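Local coordinates for extracellular solute-binding protein family 5 (Brucella melitensis, PDB 4ONY) that probably binds peptides or related solutes in the periplasm and delivers them to an ABC transporter for uptake, at residues A[450-453]-A[454-458]; A[337-341]-A[342-346]; A[549-553]-A[554-558]; A[412-416]-A[417-421]. All coordinates share one frame; numbering follows the deposited sequence. Where two conformers were deposited one is given.

Contact 1: residues A[450-453]-A[454-458]; sequences LAYQ and RNLSR
Helix 443-458 links two neighbouring parallel strands, 435-440 and 462-467, as a beta-alpha-beta crossover, and within it Tyr452 and Leu456 meet one turn apart. The tyrosine has CG anti to its own N (chi1 -170°), which turns the ring's face to the Leu456 branch. Leu456 CD1 sits almost exactly over the centre of the Tyr452 ring, 3.6 Å from its centroid and 2° off the normal, a CH-pi contact. CD2 of Leu456 lies over the same face toward its rim, 3.9 Å from Tyr452 CE1. The same pair is joined through the backbone, where Leu456 N donates to Tyr452 O at 3.0 Å. Beyond this pair the Tyr452 ring stacks with Phe313, and its OH bonds to Leu331 O.

On another flank, one of the two deposited conformers of Arg454 folds back along the helix, its chain bent at chi3. In that conformer the guanidinium passes one face over Leu450 O and Ala451 CA, with NH2 3.6 Å from Ala451 CA. This is packing, since NH1 meets Leu450 O at a poor angle for a bond.

Gln453 O accepts Ser457 N at 2.9 Å. Ser457 OG turns back to donate to Arg454 O at 2.7 Å, sharing that carbonyl with Arg458 N on the same face of its plane. The Gln453 amide reaches across to Val463 O through NE2. Leu456 touches Val463 as well, so this side of the helix packs on strand 462-467, as expected of the crossover helix in a beta-alpha-beta unit.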
loop_
_atom_site.group_PDB
_atom_site.type_symbol
_atom_site.label_atom_id
_atom_site.label_comp_id
_atom_site.label_asym_id
_atom_site.label_seq_id
_atom_site.Cartn_x
_atom_site.Cartn_y
_atom_site.Cartn_z
ATOM N N LEU A 450 24.497 4.897 -10.120
ATOM C CA LEU A 450 25.933 4.806 -10.308
ATOM C C LEU A 450 26.369 3.368 -10.355
ATOM O O LEU A 450 27.205 3.023 -11.149
ATOM C CB LEU A 450 26.704 5.539 -9.192
ATOM C CG LEU A 450 26.760 7.066 -9.373
ATOM C CD1 LEU A 450 27.161 7.770 -8.068
ATOM C CD2 LEU A 450 27.758 7.450 -10.486
ATOM N N ALA A 451 25.821 2.531 -9.480
ATOM C CA ALA A 451 26.195 1.126 -9.475
ATOM C C ALA A 451 25.746 0.445 -10.787
ATOM O O ALA A 451 26.502 -0.311 -11.369
ATOM C CB ALA A 451 25.626 0.425 -8.254
ATOM N N TYR A 452 24.531 0.744 -11.256
ATOM C CA TYR A 452 24.039 0.163 -12.489
ATOM C C TYR A 452 24.880 0.675 -13.683
ATOM O O TYR A 452 25.252 -0.097 -14.575
ATOM C CB TYR A 452 22.564 0.542 -12.676
ATOM C CG TYR A 452 21.781 -0.136 -13.760
ATOM C CD1 TYR A 452 22.117 -1.399 -14.236
ATOM C CD2 TYR A 452 20.624 0.441 -14.249
ATOM C CE1 TYR A 452 21.375 -2.043 -15.225
ATOM C CE2 TYR A 452 19.849 -0.203 -15.216
ATOM C CZ TYR A 452 20.241 -1.460 -15.722
ATOM O OH TYR A 452 19.473 -2.120 -16.682
ATOM N N GLN A 453 25.165 1.965 -13.678
ATOM C CA GLN A 453 26.061 2.548 -14.675
ATOM C C GLN A 453 27.415 1.853 -14.817
ATOM O O GLN A 453 27.864 1.663 -15.953
ATOM C CB GLN A 453 26.309 4.043 -14.408
ATOM C CG GLN A 453 27.411 4.665 -15.275
ATOM C CD GLN A 453 27.745 6.050 -14.774
ATOM O OE1 GLN A 453 28.236 6.204 -13.674
ATOM N NE2 GLN A 453 27.372 7.060 -15.524
ATOM N N ARG A 454 28.050 1.466 -13.706
ATOM C CA ARG A 454 29.321 0.745 -13.799
ATOM C C ARG A 454 29.141 -0.560 -14.610
ATOM O O ARG A 454 29.959 -0.870 -15.508
ATOM C CB ARG A 454 29.966 0.558 -12.420
ATOM C CG ARG A 454 30.525 1.879 -11.852
ATOM C CD ARG A 454 31.333 1.764 -10.537
ATOM N NE ARG A 454 30.536 1.352 -9.352
ATOM C CZ ARG A 454 29.833 2.205 -8.594
ATOM N NH1 ARG A 454 29.803 3.493 -8.897
ATOM N NH2 ARG A 454 29.158 1.785 -7.538
ATOM N N ASN A 455 28.078 -1.299 -14.349
ATOM C CA ASN A 455 27.875 -2.560 -15.105
ATOM C C ASN A 455 27.527 -2.366 -16.597
ATOM O O ASN A 455 28.014 -3.109 -17.497
ATOM C CB ASN A 455 26.835 -3.411 -14.415
ATOM C CG ASN A 455 27.390 -4.047 -13.180
ATOM O OD1 ASN A 455 27.180 -3.566 -12.060
ATOM N ND2 ASN A 455 28.142 -5.114 -13.381
ATOM N N LEU A 456 26.728 -1.340 -16.871
ATOM C CA LEU A 456 26.381 -1.023 -18.256
ATOM C C LEU A 456 27.634 -0.601 -19.027
ATOM O O LEU A 456 27.797 -0.987 -20.179
ATOM C CB LEU A 456 25.274 0.057 -18.324
ATOM C CG LEU A 456 23.952 -0.390 -17.665
ATOM C CD1 LEU A 456 23.008 0.750 -17.243
ATOM C CD2 LEU A 456 23.222 -1.310 -18.573
ATOM N N SER A 457 28.496 0.200 -18.396
ATOM C CA SER A 457 29.700 0.682 -19.070
ATOM C C SER A 457 30.593 -0.485 -19.432
ATOM O O SER A 457 31.239 -0.441 -20.422
ATOM C CB SER A 457 30.499 1.667 -18.235
ATOM O OG SER A 457 31.077 0.930 -17.175
ATOM N N ARG A 458 30.601 -1.540 -18.638
ATOM C CA ARG A 458 31.411 -2.688 -18.979
ATOM C C ARG A 458 30.979 -3.384 -20.296
ATOM O O ARG A 458 31.775 -4.079 -20.899
ATOM C CB ARG A 458 31.452 -3.692 -17.834
ATOM C CG ARG A 458 32.185 -3.223 -16.582
ATOM C CD ARG A 458 32.206 -4.317 -15.496
ATOM N NE ARG A 458 32.720 -5.605 -16.036
ATOM C CZ ARG A 458 32.034 -6.763 -16.198
ATOM N NH1 ARG A 458 30.767 -6.896 -15.828
ATOM N NH2 ARG A 458 32.645 -7.830 -16.720
#

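Contact 2: residues A[337-341]-A[342-346]; sequences FEWAN and SNLFA
Asn343 lies flat against the indole of Trp339 in the last turn of helix 337-344, its amide plane 20° from the ring plane. CB begins the overlap over the face of the six-membered ring, 3.8 Å from its centroid, a CH-pi contact. CG follows over the NE1-CE2 bond, 3.6 Å from Trp339 NE1. OD1 comes no nearer to the indole than 4.0 Å, at Trp339 NE1. ND2 ends 3.0 Å above the ring plane, offset toward the rim; it and NE1 are both donors, so no bond joins them. Instead ND2 donates to Trp339 O at 2.8 Å, with the acceptor in the amide plane and an N-H...O angle of 163°. This bond holds the amide over the ring, while the same carbonyl also takes the backbone N of Asn343 at 2.9 Å.

Leu344 takes the other end of the indole, its CG 4.0 Å from Trp339 CZ3. The six-membered end of the indole also touches Ala451 and Arg454 of helix 443-458. Asn341 is held from beyond the turn, its OD1 accepting from Tyr349 N, and the Phe345 ring meets Tyr349 edge-to-face.

Phe345 is the first residue to leave helical backbone angles. Its N donates to Asn341 O at 3.2 Å from above the carbonyl plane, 46° out of it.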
loop_
_atom_site.group_PDB
_atom_site.type_symbol
_atom_site.label_atom_id
_atom_site.label_comp_id
_atom_site.label_asym_id
_atom_site.label_seq_id
_atom_site.Cartn_x
_atom_site.Cartn_y
_atom_site.Cartn_z
ATOM N N PHE A 337 22.695 -7.025 -8.168
ATOM C CA PHE A 337 22.100 -6.814 -6.881
ATOM C C PHE A 337 23.011 -7.293 -5.750
ATOM O O PHE A 337 23.072 -6.664 -4.684
ATOM C CB PHE A 337 20.742 -7.492 -6.721
ATOM C CG PHE A 337 20.232 -7.449 -5.303
ATOM C CD1 PHE A 337 19.942 -6.238 -4.703
ATOM C CD2 PHE A 337 20.079 -8.600 -4.559
ATOM C CE1 PHE A 337 19.509 -6.174 -3.372
ATOM C CE2 PHE A 337 19.615 -8.554 -3.234
ATOM C CZ PHE A 337 19.321 -7.337 -2.643
ATOM N N GLU A 338 23.667 -8.423 -5.948
ATOM C CA GLU A 338 24.427 -9.023 -4.862
ATOM C C GLU A 338 25.606 -8.130 -4.475
ATOM O O GLU A 338 25.884 -7.939 -3.287
ATOM C CB GLU A 338 24.868 -10.446 -5.191
ATOM C CG GLU A 338 23.742 -11.481 -5.181
ATOM C CD GLU A 338 22.708 -11.262 -6.269
ATOM O OE1 GLU A 338 23.105 -11.000 -7.428
ATOM O OE2 GLU A 338 21.469 -11.351 -5.970
ATOM N N TRP A 339 26.243 -7.516 -5.455
ATOM C CA TRP A 339 27.255 -6.520 -5.137
ATOM C C TRP A 339 26.668 -5.356 -4.334
ATOM O O TRP A 339 27.243 -4.916 -3.317
ATOM C CB TRP A 339 27.943 -5.975 -6.393
ATOM C CG TRP A 339 29.072 -5.024 -6.035
ATOM C CD1 TRP A 339 30.388 -5.370 -5.798
ATOM C CD2 TRP A 339 28.986 -3.606 -5.814
ATOM N NE1 TRP A 339 31.120 -4.251 -5.445
ATOM C CE2 TRP A 339 30.293 -3.155 -5.448
ATOM C CE3 TRP A 339 27.944 -2.675 -5.863
ATOM C CZ2 TRP A 339 30.565 -1.803 -5.121
ATOM C CZ3 TRP A 339 28.213 -1.320 -5.543
ATOM C CH2 TRP A 339 29.516 -0.907 -5.188
ATOM N N ALA A 340 25.537 -4.818 -4.794
ATOM C CA ALA A 340 24.948 -3.649 -4.176
ATOM C C ALA A 340 24.517 -3.960 -2.742
ATOM O O ALA A 340 24.720 -3.157 -1.799
ATOM C CB ALA A 340 23.770 -3.154 -4.992
ATOM N N ASN A 341 23.935 -5.135 -2.553
ATOM C CA ASN A 341 23.416 -5.454 -1.239
ATOM C C ASN A 341 24.596 -5.489 -0.268
ATOM O O ASN A 341 24.580 -4.911 0.844
ATOM C CB ASN A 341 22.675 -6.799 -1.272
ATOM C CG ASN A 341 21.690 -6.974 -0.104
ATOM O OD1 ASN A 341 21.316 -6.020 0.559
ATOM N ND2 ASN A 341 21.313 -8.211 0.161
ATOM N N SER A 342 25.630 -6.183 -0.693
ATOM C CA SER A 342 26.770 -6.432 0.155
ATOM C C SER A 342 27.527 -5.148 0.490
ATOM O O SER A 342 27.884 -4.915 1.641
ATOM C CB SER A 342 27.705 -7.433 -0.536
ATOM O OG SER A 342 28.799 -7.649 0.313
ATOM N N ASN A 343 27.734 -4.302 -0.516
ATOM C CA ASN A 343 28.600 -3.119 -0.403
ATOM C C ASN A 343 27.922 -1.843 -0.018
ATOM O O ASN A 343 28.583 -0.990 0.517
ATOM C CB ASN A 343 29.359 -2.882 -1.713
ATOM C CG ASN A 343 30.363 -3.962 -1.965
ATOM O OD1 ASN A 343 31.479 -3.887 -1.451
ATOM N ND2 ASN A 343 29.977 -5.005 -2.695
ATOM N N LEU A 344 26.635 -1.691 -0.316
ATOM C CA LEU A 344 25.907 -0.458 -0.028
ATOM C C LEU A 344 24.883 -0.594 1.114
ATOM O O LEU A 344 24.598 0.383 1.802
ATOM C CB LEU A 344 25.140 -0.004 -1.274
ATOM C CG LEU A 344 25.913 0.113 -2.616
ATOM C CD1 LEU A 344 24.992 0.666 -3.700
ATOM C CD2 LEU A 344 27.133 1.002 -2.479
ATOM N N PHE A 345 24.325 -1.795 1.302
ATOM C CA PHE A 345 23.132 -1.997 2.135
ATOM C C PHE A 345 23.311 -3.044 3.252
ATOM O O PHE A 345 22.334 -3.515 3.814
ATOM C CB PHE A 345 21.941 -2.394 1.231
ATOM C CG PHE A 345 21.673 -1.407 0.131
ATOM C CD1 PHE A 345 21.598 -0.039 0.401
ATOM C CD2 PHE A 345 21.511 -1.839 -1.185
ATOM C CE1 PHE A 345 21.358 0.880 -0.607
ATOM C CE2 PHE A 345 21.241 -0.919 -2.200
ATOM C CZ PHE A 345 21.163 0.434 -1.912
ATOM N N ALA A 346 24.557 -3.364 3.569
ATOM C CA ALA A 346 24.907 -4.245 4.690
ATOM C C ALA A 346 24.156 -5.581 4.614
ATOM O O ALA A 346 23.831 -6.175 5.638
ATOM C CB ALA A 346 24.646 -3.541 6.028
#

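Contact 3: residues A[549-553]-A[554-558]; sequences RVLIS and GDYYV
Tyr556 tucks its ring against the end of helix 537-553, where CD2 comes 3.6 Å from Leu551 O and the Leu551 methyl CD2 packs on the same ring atom more loosely. Gly554 O stands over the centre of that ring, 3.8 Å above its plane. Having no side chain, Gly554 lies close on the same ring face, its CA 3.7 Å from Tyr556 CE2. The carbonyl of Gly554 is also bonded by Arg328 NH2, which ties the turn to helix 325-333.

Here the helix gives way to strand 557-562. Gly554 N donates to Leu551 O at 3.2 Å, and Asp555 N to Ile552 O at the same length, each from far above the carbonyl plane. These i to i-3 bonds tighten the last turns before Asp555 takes positive phi (42°) and turns the chain toward the sheet.

Two waters bridge the turn. One donates to Leu551 O and accepts from Tyr557 N; the other donates to Ile552 O at 2.7 Å and to Asp555 OD1 at 2.6 Å. The carboxylate's OD2 forms a salt bridge with Arg384. Ser553, with OG beside its own N (chi1 -64°), donates from OG to Arg549 O at 2.8 Å. Ser553 N reaches that carbonyl from the opposite face of its plane, and the serine hydroxyl meets Arg384 N as well.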
loop_
_atom_site.group_PDB
_atom_site.type_symbol
_atom_site.label_atom_id
_atom_site.label_comp_id
_atom_site.label_asym_id
_atom_site.label_seq_id
_atom_site.Cartn_x
_atom_site.Cartn_y
_atom_site.Cartn_z
ATOM N N ARG A 549 2.904 -12.289 -14.829
ATOM C CA ARG A 549 3.722 -13.016 -15.816
ATOM C C ARG A 549 3.933 -12.173 -17.068
ATOM O O ARG A 549 5.032 -12.112 -17.610
ATOM C CB ARG A 549 3.116 -14.351 -16.209
ATOM C CG ARG A 549 3.076 -15.385 -15.092
ATOM C CD ARG A 549 2.571 -16.744 -15.566
ATOM N NE ARG A 549 2.064 -17.508 -14.431
ATOM C CZ ARG A 549 2.816 -18.209 -13.580
ATOM N NH1 ARG A 549 4.140 -18.346 -13.734
ATOM N NH2 ARG A 549 2.220 -18.743 -12.534
ATOM N N VAL A 550 2.875 -11.487 -17.483
ATOM C CA VAL A 550 2.973 -10.650 -18.666
ATOM C C VAL A 550 3.895 -9.443 -18.441
ATOM O O VAL A 550 4.686 -9.068 -19.343
ATOM C CB VAL A 550 1.580 -10.168 -19.131
ATOM C CG1 VAL A 550 1.736 -9.194 -20.300
ATOM C CG2 VAL A 550 0.676 -11.352 -19.492
ATOM N N LEU A 551 3.779 -8.834 -17.255
ATOM C CA LEU A 551 4.532 -7.666 -16.933
ATOM C C LEU A 551 6.030 -7.968 -16.781
ATOM O O LEU A 551 6.882 -7.239 -17.321
ATOM C CB LEU A 551 3.984 -7.006 -15.658
ATOM C CG LEU A 551 2.605 -6.398 -15.707
ATOM C CD1 LEU A 551 2.164 -5.934 -14.316
ATOM C CD2 LEU A 551 2.539 -5.210 -16.678
ATOM N N ILE A 552 6.340 -9.056 -16.097
ATOM C CA ILE A 552 7.718 -9.534 -15.993
ATOM C C ILE A 552 8.301 -9.818 -17.391
ATOM O O ILE A 552 9.469 -9.496 -17.660
ATOM C CB ILE A 552 7.818 -10.807 -15.156
ATOM C CG1 ILE A 552 7.514 -10.503 -13.684
ATOM C CG2 ILE A 552 9.226 -11.432 -15.275
ATOM C CD1 ILE A 552 7.148 -11.744 -12.869
ATOM N N SER A 553 7.481 -10.427 -18.264
ATOM C CA SER A 553 7.911 -10.859 -19.594
ATOM C C SER A 553 8.125 -9.689 -20.555
ATOM O O SER A 553 8.736 -9.853 -21.598
ATOM C CB SER A 553 6.927 -11.846 -20.196
ATOM O OG SER A 553 6.872 -13.044 -19.438
ATOM N N GLY A 554 7.642 -8.510 -20.188
ATOM C CA GLY A 554 7.881 -7.312 -20.949
ATOM C C GLY A 554 9.155 -6.553 -20.567
ATOM O O GLY A 554 9.514 -5.604 -21.253
ATOM N N ASP A 555 9.799 -6.923 -19.469
ATOM C CA ASP A 555 10.928 -6.152 -18.932
ATOM C C ASP A 555 10.667 -4.623 -18.987
ATOM O O ASP A 555 11.454 -3.830 -19.537
ATOM C CB ASP A 555 12.234 -6.547 -19.622
ATOM C CG ASP A 555 12.644 -7.955 -19.277
ATOM O OD1 ASP A 555 13.289 -8.145 -18.204
ATOM O OD2 ASP A 555 12.318 -8.868 -20.064
ATOM N N TYR A 556 9.555 -4.220 -18.367
ATOM C CA TYR A 556 9.233 -2.814 -18.251
ATOM C C TYR A 556 9.974 -2.159 -17.099
ATOM O O TYR A 556 10.305 -0.992 -17.190
ATOM C CB TYR A 556 7.724 -2.648 -18.089
ATOM C CG TYR A 556 6.928 -3.210 -19.261
ATOM C CD1 TYR A 556 7.076 -2.678 -20.521
ATOM C CD2 TYR A 556 6.058 -4.244 -19.103
ATOM C CE1 TYR A 556 6.378 -3.157 -21.600
ATOM C CE2 TYR A 556 5.324 -4.723 -20.161
ATOM C CZ TYR A 556 5.468 -4.186 -21.408
ATOM O OH TYR A 556 4.757 -4.712 -22.468
ATOM N N TYR A 557 10.218 -2.933 -16.036
ATOM C CA TYR A 557 11.011 -2.558 -14.893
ATOM C C TYR A 557 12.215 -3.485 -14.804
ATOM O O TYR A 557 12.155 -4.642 -15.253
ATOM C CB TYR A 557 10.213 -2.699 -13.598
ATOM C CG TYR A 557 9.218 -1.592 -13.272
ATOM C CD1 TYR A 557 8.297 -1.160 -14.193
ATOM C CD2 TYR A 557 9.197 -1.000 -12.029
ATOM C CE1 TYR A 557 7.368 -0.186 -13.868
ATOM C CE2 TYR A 557 8.286 -0.020 -11.720
ATOM C CZ TYR A 557 7.380 0.374 -12.640
ATOM O OH TYR A 557 6.484 1.345 -12.359
ATOM N N VAL A 558 13.325 -2.979 -14.266
ATOM C CA VAL A 558 14.402 -3.817 -13.748
ATOM C C VAL A 558 14.110 -3.834 -12.243
ATOM O O VAL A 558 14.325 -2.847 -11.554
ATOM C CB VAL A 558 15.786 -3.215 -13.954
ATOM C CG1 VAL A 558 16.861 -4.156 -13.439
ATOM C CG2 VAL A 558 16.008 -2.867 -15.434
HETATM O O HOH W 1 8.923 -5.885 -16.055
HETATM O O HOH W 2 12.011 -10.069 -17.058
HETATM O O HOH W 3 11.227 -8.865 -22.466
#

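Contact 4: residues A[412-416]-A[417-421]; sequences DLLSQ and AGFQF
Two phenylalanine rings receive Leu414 differently at the Schellman motif that ends helix 404-416: Phe419 on a face, Phe421 at an edge. CD2 of Leu414 lies over the centre of the Phe419 ring, 4.0 Å from its centroid and 8° off the normal, a CH-pi contact. The other methyl, CD1, lies in the plane of the Phe421 ring, 4.0 Å from CZ, and Ser415 OG approaches the same rim at CE2. The leucine branch thus divides its two methyls between the rings.

In the motif itself, Phe419 N donates to Leu414 O at 3.0 Å and Gly418 N to Ser415 O at 3.1 Å, with Gly418 at positive phi (103°) as the C-prime residue. The reversal brings Phe419 back over the helix it has just left and starts strand 420-422. Outside, Phe419 meets Phe434 edge-to-face, and Leu414 packs on Ala330 of helix 325-333.

Two waters bridge the turn. One molecule donates to Ser415 O and Phe419 O; a second donates to Phe419 O at 3.0 Å and lies 2.9 Å from Ser415 OG, which is also hydrogen-bonded to Tyr411 O.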
loop_
_atom_site.group_PDB
_atom_site.type_symbol
_atom_site.label_atom_id
_atom_site.label_comp_id
_atom_site.label_asym_id
_atom_site.label_seq_id
_atom_site.Cartn_x
_atom_site.Cartn_y
_atom_site.Cartn_z
ATOM N N ASP A 412 24.697 -11.615 -25.903
ATOM C CA ASP A 412 24.031 -12.462 -26.874
ATOM C C ASP A 412 22.611 -11.914 -27.247
ATOM O O ASP A 412 22.244 -11.856 -28.438
ATOM C CB ASP A 412 24.000 -13.931 -26.371
ATOM C CG ASP A 412 25.413 -14.569 -26.225
ATOM O OD1 ASP A 412 26.400 -14.068 -26.795
ATOM O OD2 ASP A 412 25.533 -15.595 -25.520
ATOM N N LEU A 413 21.815 -11.544 -26.244
ATOM C CA LEU A 413 20.476 -10.947 -26.509
ATOM C C LEU A 413 20.551 -9.664 -27.354
ATOM O O LEU A 413 19.768 -9.498 -28.294
ATOM C CB LEU A 413 19.720 -10.620 -25.215
ATOM C CG LEU A 413 19.031 -11.805 -24.526
ATOM C CD1 LEU A 413 18.633 -11.486 -23.084
ATOM C CD2 LEU A 413 17.777 -12.248 -25.288
ATOM N N LEU A 414 21.470 -8.767 -27.034
ATOM C CA LEU A 414 21.584 -7.507 -27.774
ATOM C C LEU A 414 22.011 -7.805 -29.226
ATOM O O LEU A 414 21.521 -7.167 -30.125
ATOM C CB LEU A 414 22.582 -6.519 -27.125
ATOM C CG LEU A 414 22.132 -5.963 -25.771
ATOM C CD1 LEU A 414 23.288 -5.270 -25.064
ATOM C CD2 LEU A 414 20.964 -5.026 -25.921
ATOM N N SER A 415 22.905 -8.783 -29.420
ATOM C CA SER A 415 23.300 -9.197 -30.772
ATOM C C SER A 415 22.105 -9.757 -31.569
ATOM O O SER A 415 21.888 -9.367 -32.706
ATOM C CB SER A 415 24.458 -10.197 -30.727
ATOM O OG SER A 415 25.586 -9.591 -30.140
ATOM N N GLN A 416 21.288 -10.594 -30.943
ATOM C CA GLN A 416 20.048 -11.079 -31.591
ATOM C C GLN A 416 19.100 -9.929 -31.949
ATOM O O GLN A 416 18.376 -9.996 -32.914
ATOM C CB GLN A 416 19.316 -12.077 -30.671
ATOM C CG GLN A 416 20.118 -13.351 -30.394
ATOM C CD GLN A 416 20.303 -14.267 -31.628
ATOM O OE1 GLN A 416 19.383 -14.928 -32.035
ATOM N NE2 GLN A 416 21.485 -14.338 -32.163
ATOM N N ALA A 417 19.137 -8.850 -31.167
ATOM C CA ALA A 417 18.333 -7.656 -31.427
ATOM C C ALA A 417 18.957 -6.613 -32.329
ATOM O O ALA A 417 18.407 -5.547 -32.481
ATOM C CB ALA A 417 17.980 -7.003 -30.133
ATOM N N GLY A 418 20.080 -6.916 -32.947
ATOM C CA GLY A 418 20.637 -6.092 -34.011
ATOM C C GLY A 418 21.823 -5.223 -33.584
ATOM O O GLY A 418 22.309 -4.447 -34.380
ATOM N N PHE A 419 22.265 -5.317 -32.313
ATOM C CA PHE A 419 23.414 -4.567 -31.850
ATOM C C PHE A 419 24.698 -5.124 -32.468
ATOM O O PHE A 419 24.751 -6.306 -32.826
ATOM C CB PHE A 419 23.522 -4.604 -30.323
ATOM C CG PHE A 419 22.627 -3.604 -29.624
ATOM C CD1 PHE A 419 21.257 -3.651 -29.784
ATOM C CD2 PHE A 419 23.161 -2.621 -28.833
ATOM C CE1 PHE A 419 20.424 -2.733 -29.138
ATOM C CE2 PHE A 419 22.357 -1.691 -28.204
ATOM C CZ PHE A 419 20.980 -1.734 -28.376
ATOM N N GLN A 420 25.711 -4.257 -32.590
ATOM C CA GLN A 420 27.106 -4.649 -32.811
ATOM C C GLN A 420 27.962 -4.137 -31.661
ATOM O O GLN A 420 27.606 -3.226 -30.914
ATOM C CB GLN A 420 27.653 -4.032 -34.086
ATOM C CG GLN A 420 26.772 -4.141 -35.299
ATOM C CD GLN A 420 26.759 -5.494 -35.922
ATOM O OE1 GLN A 420 27.538 -6.387 -35.570
ATOM N NE2 GLN A 420 25.838 -5.670 -36.868
ATOM N N PHE A 421 29.134 -4.713 -31.542
ATOM C CA PHE A 421 30.106 -4.320 -30.543
ATOM C C PHE A 421 31.399 -4.059 -31.296
ATOM O O PHE A 421 31.899 -4.943 -31.961
ATOM C CB PHE A 421 30.196 -5.407 -29.517
ATOM C CG PHE A 421 28.922 -5.539 -28.728
ATOM C CD1 PHE A 421 28.695 -4.754 -27.617
ATOM C CD2 PHE A 421 27.923 -6.411 -29.163
ATOM C CE1 PHE A 421 27.484 -4.876 -26.907
ATOM C CE2 PHE A 421 26.732 -6.531 -28.473
ATOM C CZ PHE A 421 26.501 -5.757 -27.342
HETATM O O HOH W 4 23.311 -7.986 -34.562
HETATM O O HOH W 5 26.562 -8.657 -32.696
#

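In the fold
Along the chain the contacts run in series, none nested in or crossing another: contact 2 at the end of helix 337-344, contact 4 where helix 404-416 turns into strand 420-422, contact 1 inside helix 443-458, and contact 3 between helix 537-553 and strand 557-562. Each joins adjoining segments within a local turn, so none closes a long loop. Contacts 1 and 2 touch directly, Ala451 CB lying 4.1 Å from Trp339 CZ3, where the two helices pack together. Contact 1 also reaches contact 3, with Tyr452 OH 3.8 Å from Val558 CG2 on a strand of the mixed six-stranded sheet. Contact 4 stays apart, its nearest atoms about 7 Å from both contact 1 and contact 3.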